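PDB 5FRD: carboxylesterase (EST-2) from Archaeoglobus fulgidus, which probably hydrolyses carboxylic esters as a thermophilic alpha/beta-hydrolase, and binds a coenzyme A molecule in the vicinity of its active site. Local coordinates for residues L118-L121 with P122-E126; L138-S141 with M142-A145. One frame throughout, in Å; residues are numbered along the deposited sequence.

Interaction 1. Residues L118-L121 with P122-E126; sequences LRVL and PEILE. With COA (coenzyme A), chain C.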
# COMPACT_ATOMS: atom_id res chain seq x y z
N LEU A 118 -6.12 -6.26 -9.99
CA LEU A 118 -4.90 -5.50 -10.33
C LEU A 118 -4.14 -6.10 -11.50
O LEU A 118 -2.92 -6.27 -11.47
CB LEU A 118 -4.02 -5.35 -9.09
CG LEU A 118 -4.60 -4.47 -7.96
CD1 LEU A 118 -3.69 -4.55 -6.74
CD2 LEU A 118 -4.75 -3.01 -8.40
N ARG A 119 -4.86 -6.36 -12.59
CA ARG A 119 -4.20 -6.76 -13.81
C ARG A 119 -3.13 -5.74 -14.20
O ARG A 119 -3.32 -4.53 -14.07
CB ARG A 119 -5.22 -6.89 -14.94
CG ARG A 119 -6.14 -8.10 -14.82
CD ARG A 119 -5.45 -9.45 -15.07
NE ARG A 119 -4.55 -9.41 -16.21
CZ ARG A 119 -4.93 -9.32 -17.49
NH1 ARG A 119 -6.21 -9.32 -17.82
NH2 ARG A 119 -3.99 -9.22 -18.44
N VAL A 120 -2.02 -6.26 -14.71
CA VAL A 120 -0.89 -5.45 -15.13
C VAL A 120 -0.74 -5.47 -16.66
O VAL A 120 -0.78 -6.53 -17.28
CB VAL A 120 0.40 -5.94 -14.46
CG1 VAL A 120 1.58 -5.08 -14.88
CG2 VAL A 120 0.24 -5.97 -12.94
N LEU A 121 -0.55 -4.29 -17.23
CA LEU A 121 -0.31 -4.17 -18.68
C LEU A 121 0.76 -5.14 -19.10
O LEU A 121 1.85 -5.11 -18.56
CB LEU A 121 0.19 -2.79 -19.03
CG LEU A 121 -0.78 -1.63 -19.14
CD1 LEU A 121 -0.00 -0.33 -19.24
CD2 LEU A 121 -1.72 -1.83 -20.32
N PRO A 122 0.45 -6.04 -20.08
CA PRO A 122 1.49 -6.95 -20.56
C PRO A 122 2.79 -6.28 -21.03
O PRO A 122 3.88 -6.78 -20.78
CB PRO A 122 0.79 -7.69 -21.69
CG PRO A 122 -0.61 -7.77 -21.21
CD PRO A 122 -0.87 -6.42 -20.60
N GLU A 123 2.69 -5.10 -21.60
CA GLU A 123 3.89 -4.32 -21.99
C GLU A 123 4.81 -3.98 -20.79
O GLU A 123 6.02 -3.80 -20.94
CB GLU A 123 3.43 -3.05 -22.70
CG GLU A 123 4.54 -2.26 -23.37
CD GLU A 123 4.02 -1.16 -24.31
OE1 GLU A 123 2.80 -0.91 -24.34
OE2 GLU A 123 4.85 -0.54 -25.02
N ILE A 124 4.24 -3.86 -19.59
CA ILE A 124 5.05 -3.70 -18.38
C ILE A 124 5.51 -5.08 -17.94
O ILE A 124 6.69 -5.31 -17.79
CB ILE A 124 4.27 -2.99 -17.23
CG1 ILE A 124 3.88 -1.54 -17.61
CG2 ILE A 124 5.09 -2.98 -15.93
CD1 ILE A 124 2.91 -0.82 -16.67
N LEU A 125 4.58 -5.99 -17.69
CA LEU A 125 4.89 -7.22 -17.00
C LEU A 125 5.83 -8.11 -17.83
O LEU A 125 6.82 -8.60 -17.29
CB LEU A 125 3.57 -7.92 -16.58
CG LEU A 125 3.64 -9.16 -15.72
CD1 LEU A 125 4.32 -8.88 -14.39
CD2 LEU A 125 2.25 -9.72 -15.50
N GLU A 126 5.57 -8.24 -19.13
CA GLU A 126 6.43 -9.02 -20.03
C GLU A 126 7.65 -8.21 -20.46
O GLU A 126 8.72 -8.76 -20.73
CB GLU A 126 5.67 -9.50 -21.28
CG GLU A 126 4.47 -10.42 -21.07
CD GLU A 126 4.75 -11.54 -20.07
OE1 GLU A 126 5.45 -12.51 -20.43
OE2 GLU A 126 4.26 -11.43 -18.93
N1A COA C . -12.09 -1.93 -10.31
C2A COA C . -13.18 -1.77 -11.08
N3A COA C . -13.27 -2.33 -12.29
C4A COA C . -12.26 -3.09 -12.78
C5A COA C . -11.06 -3.31 -12.01
C6A COA C . -11.02 -2.69 -10.70
N6A COA C . -9.93 -2.84 -9.92
N7A COA C . -10.21 -4.07 -12.72
C8A COA C . -10.86 -4.35 -13.87
N9A COA C . -12.07 -3.75 -13.89
C1B COA C . -13.02 -3.82 -15.01
C2B COA C . -12.47 -2.99 -16.14
O2B COA C . -12.82 -1.62 -15.96
C3B COA C . -13.07 -3.69 -17.35
O3B COA C . -14.39 -3.20 -17.55
P3B COA C . -14.97 -2.82 -19.01
O7A COA C . -14.94 -4.17 -19.71
O8A COA C . -13.99 -1.79 -19.53
O9A COA C . -16.34 -2.26 -18.72
C4B COA C . -13.12 -5.15 -16.94
O4B COA C . -13.12 -5.14 -15.50
C5B COA C . -11.96 -5.99 -17.46
O5B COA C . -10.73 -5.41 -17.02
P1A COA C . -9.45 -6.32 -16.68
O1A COA C . -9.83 -7.49 -15.86
O2A COA C . -8.43 -5.36 -16.08
O3A COA C . -8.89 -6.94 -18.05
P2A COA C . -8.55 -6.21 -19.44
O4A COA C . -7.95 -7.35 -20.23
O5A COA C . -9.72 -5.41 -19.91
O6A COA C . -7.42 -5.10 -19.14
CBP COA C . -5.32 -4.16 -18.57
CCP COA C . -6.11 -5.45 -18.71
CDP COA C . -3.93 -4.51 -18.03
CEP COA C . -5.20 -3.51 -19.96
CAP COA C . -6.06 -3.23 -17.58
OAP COA C . -6.30 -3.92 -16.32
C9P COA C . -5.30 -1.94 -17.32
O9P COA C . -5.18 -1.11 -18.19
N8P COA C . -4.81 -1.77 -16.08
C7P COA C . -4.19 -0.53 -15.61
C6P COA C . -2.68 -0.47 -15.80
C5P COA C . -1.81 -1.35 -14.93
O5P COA C . -0.93 -2.06 -15.43
N4P COA C . -2.00 -1.28 -13.61
C3P COA C . -1.17 -1.98 -12.66
C2P COA C . -1.99 -2.39 -11.46
S1P COA C . -0.90 -3.12 -10.23

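Interaction 2. Residues L138-S141 with M142-A145; sequences LMLS and MAFA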
# COMPACT_ATOMS: atom_id res chain seq x y z
N LEU A 138 7.67 3.09 -18.71
CA LEU A 138 6.22 3.06 -19.00
C LEU A 138 5.39 3.06 -17.71
O LEU A 138 4.50 3.89 -17.52
CB LEU A 138 5.90 1.84 -19.85
CG LEU A 138 4.41 1.62 -20.14
CD1 LEU A 138 3.78 2.82 -20.83
CD2 LEU A 138 4.26 0.35 -20.94
N MET A 139 5.76 2.16 -16.80
CA MET A 139 5.06 2.10 -15.50
C MET A 139 5.15 3.44 -14.77
O MET A 139 4.17 3.97 -14.24
CB MET A 139 5.63 0.99 -14.66
CG MET A 139 4.89 0.83 -13.35
SD MET A 139 5.51 -0.60 -12.48
CE MET A 139 4.61 -0.40 -10.92
N LEU A 140 6.33 4.04 -14.72
CA LEU A 140 6.48 5.29 -13.98
C LEU A 140 5.84 6.50 -14.64
O LEU A 140 5.39 7.43 -13.94
CB LEU A 140 7.95 5.53 -13.64
CG LEU A 140 8.47 4.49 -12.63
CD1 LEU A 140 9.87 4.88 -12.19
CD2 LEU A 140 7.62 4.31 -11.38
N SER A 141 5.70 6.46 -15.98
CA SER A 141 4.94 7.49 -16.67
C SER A 141 3.46 7.51 -16.25
O SER A 141 2.79 8.53 -16.38
CB SER A 141 5.03 7.34 -18.21
OG SER A 141 4.26 6.25 -18.70
N MET A 142 2.98 6.37 -15.77
CA MET A 142 1.61 6.19 -15.32
C MET A 142 1.45 6.36 -13.80
O MET A 142 0.33 6.26 -13.29
CB MET A 142 1.15 4.78 -15.71
CG MET A 142 1.12 4.58 -17.23
SD MET A 142 0.89 2.88 -17.77
CE MET A 142 -0.83 2.69 -17.41
N ALA A 143 2.57 6.63 -13.12
CA ALA A 143 2.63 6.69 -11.65
C ALA A 143 2.98 8.04 -11.06
O ALA A 143 2.75 8.25 -9.85
CB ALA A 143 3.60 5.67 -11.11
N PHE A 144 3.54 8.95 -11.85
CA PHE A 144 3.96 10.28 -11.40
C PHE A 144 3.33 11.32 -12.29
O PHE A 144 3.29 11.13 -13.52
CB PHE A 144 5.47 10.40 -11.47
CG PHE A 144 6.20 9.73 -10.35
CD1 PHE A 144 6.34 10.37 -9.13
CD2 PHE A 144 6.72 8.46 -10.49
CE1 PHE A 144 7.02 9.77 -8.09
CE2 PHE A 144 7.41 7.87 -9.46
CZ PHE A 144 7.57 8.52 -8.26
N ALA A 145 2.92 12.42 -11.69
CA ALA A 145 2.38 13.55 -12.45
C ALA A 145 3.49 14.36 -13.07
O ALA A 145 3.26 15.06 -14.07
CB ALA A 145 1.54 14.41 -11.55
O HOH W 1 0.83 9.62 -14.13

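Interaction 1. Residues L118-L121 with P122-E126
Leu121, in one of its two conformers, and Ile124 both place the first side-chain branch beside the backbone N (chi1 -80° and -63°) and then extend, which brings their CD1 methyls together at 3.9 Å, the two side chains meeting at a slant. Val120 sends CG1 anti to the backbone N (chi1 -179°), and this methyl rests 3.9 Å from Leu125 CB, with the two side chains crossing nearly at right angles. Between these two apolar pairs the backbone turns into helix 122-125 with Leu121 as N-cap residue. Leu121 O takes two N-H groups: Leu125 N donates at 3.0 Å, nearly straight and in the carbonyl plane, whereas Ile124 N, at 2.9 Å, comes from above that plane on a more bent path. Pro122, which has no N-H to offer, is the first residue of the helix.

The N-H of Leu121 faces the ligand and donates to coenzyme A O5P over 2.9 Å, a nearly straight bond to an amide oxygen of the pantetheine arm. In the same conformer Leu121 CD2 lies 3.9 Å from coenzyme A CEP, and Arg119 lays one guanidinium face against CCP while its NE pairs with Asp173. Leu121 thus spends its carbonyl on starting the helix and its N-H on coenzyme A, a division that ties the pantetheine arm to the helix start through a single residue.

Interaction 2. Residues L138-S141 with M142-A145
Leu140 and Phe144 lie side by side and point the same way, Leu140 CD2 touching Phe144 CE2 at 4.1 Å. The same ring has Leu140 O at its edge, in the ring plane, 3.8 Å from Phe144 CD2. Two residues earlier Leu138 CD1 meets Met142 SD at 4.2 Å; the methionine chain runs out with CG anti to the carbonyl carbon and bends only at its last torsion (chi3 75°), which carries its end away from the helix.

Backbone bonds behind these side chains close helix 132-141. Met142 N donates to Met139 O at 3.1 Å, with a weak, longer bond to Leu138 O, and Ala143 N reaches Leu140 O at 3.0 Å from well above the carbonyl plane. Phe144 N adds a weak bond to the same oxygen. The i to i+3 bonds are thus the stronger ones here, with weak i to i+4 bonds beside them. Ser141 has OG between its backbone N and carbonyl carbon (chi1 74°), folded back to donate to Leu138 O at 2.6 Å. A water bridges Ser141 O and Phe144 O, donating to both across the turn.

Farther out, Leu140 packs on Tyr151, Arg155 and Phe158 of helix 149-160, and Phe144 on Met229. Met142 and Ala143 hydrogen-bond to the backbones of Lys201 and Met229, respectively, while the Met142 side chain touches Leu121, Leu202 and coenzyme A. Carbonyls of the last turn are therefore met by main-chain N-H groups, a serine hydroxyl and water, leaving the apolar side chains to do the packing: Leu140 and Phe144 within the protein, the flexible thioether of Met142 against the coenzyme A pocket.

In the fold
Both interactions lie in the helical insertion between strands 106-112 and 192-197, where alpha/beta hydrolases commonly carry their cap: interaction 1 at the start of helix 122-125, interaction 2 at the end of helix 132-141. Each mixes buried residues (Val120, Ile124, Leu125; Met139, Leu140, Ala143, Phe144) with exposed ones (Pro122, Glu123; Ser141). They pack together, Ile124 CD1 lying 3.8 Å from Met139 CA. Their chemistry differs. Residues 118-121 meet coenzyme A directly; 138-145 contributes one pocket residue, Met142, and otherwise joins helices 122-125 and 149-160 to loops around Lys201 and Met229, where Ala143 touches a probable Ser-His-Asp triad (Ser89, His228, Asp200).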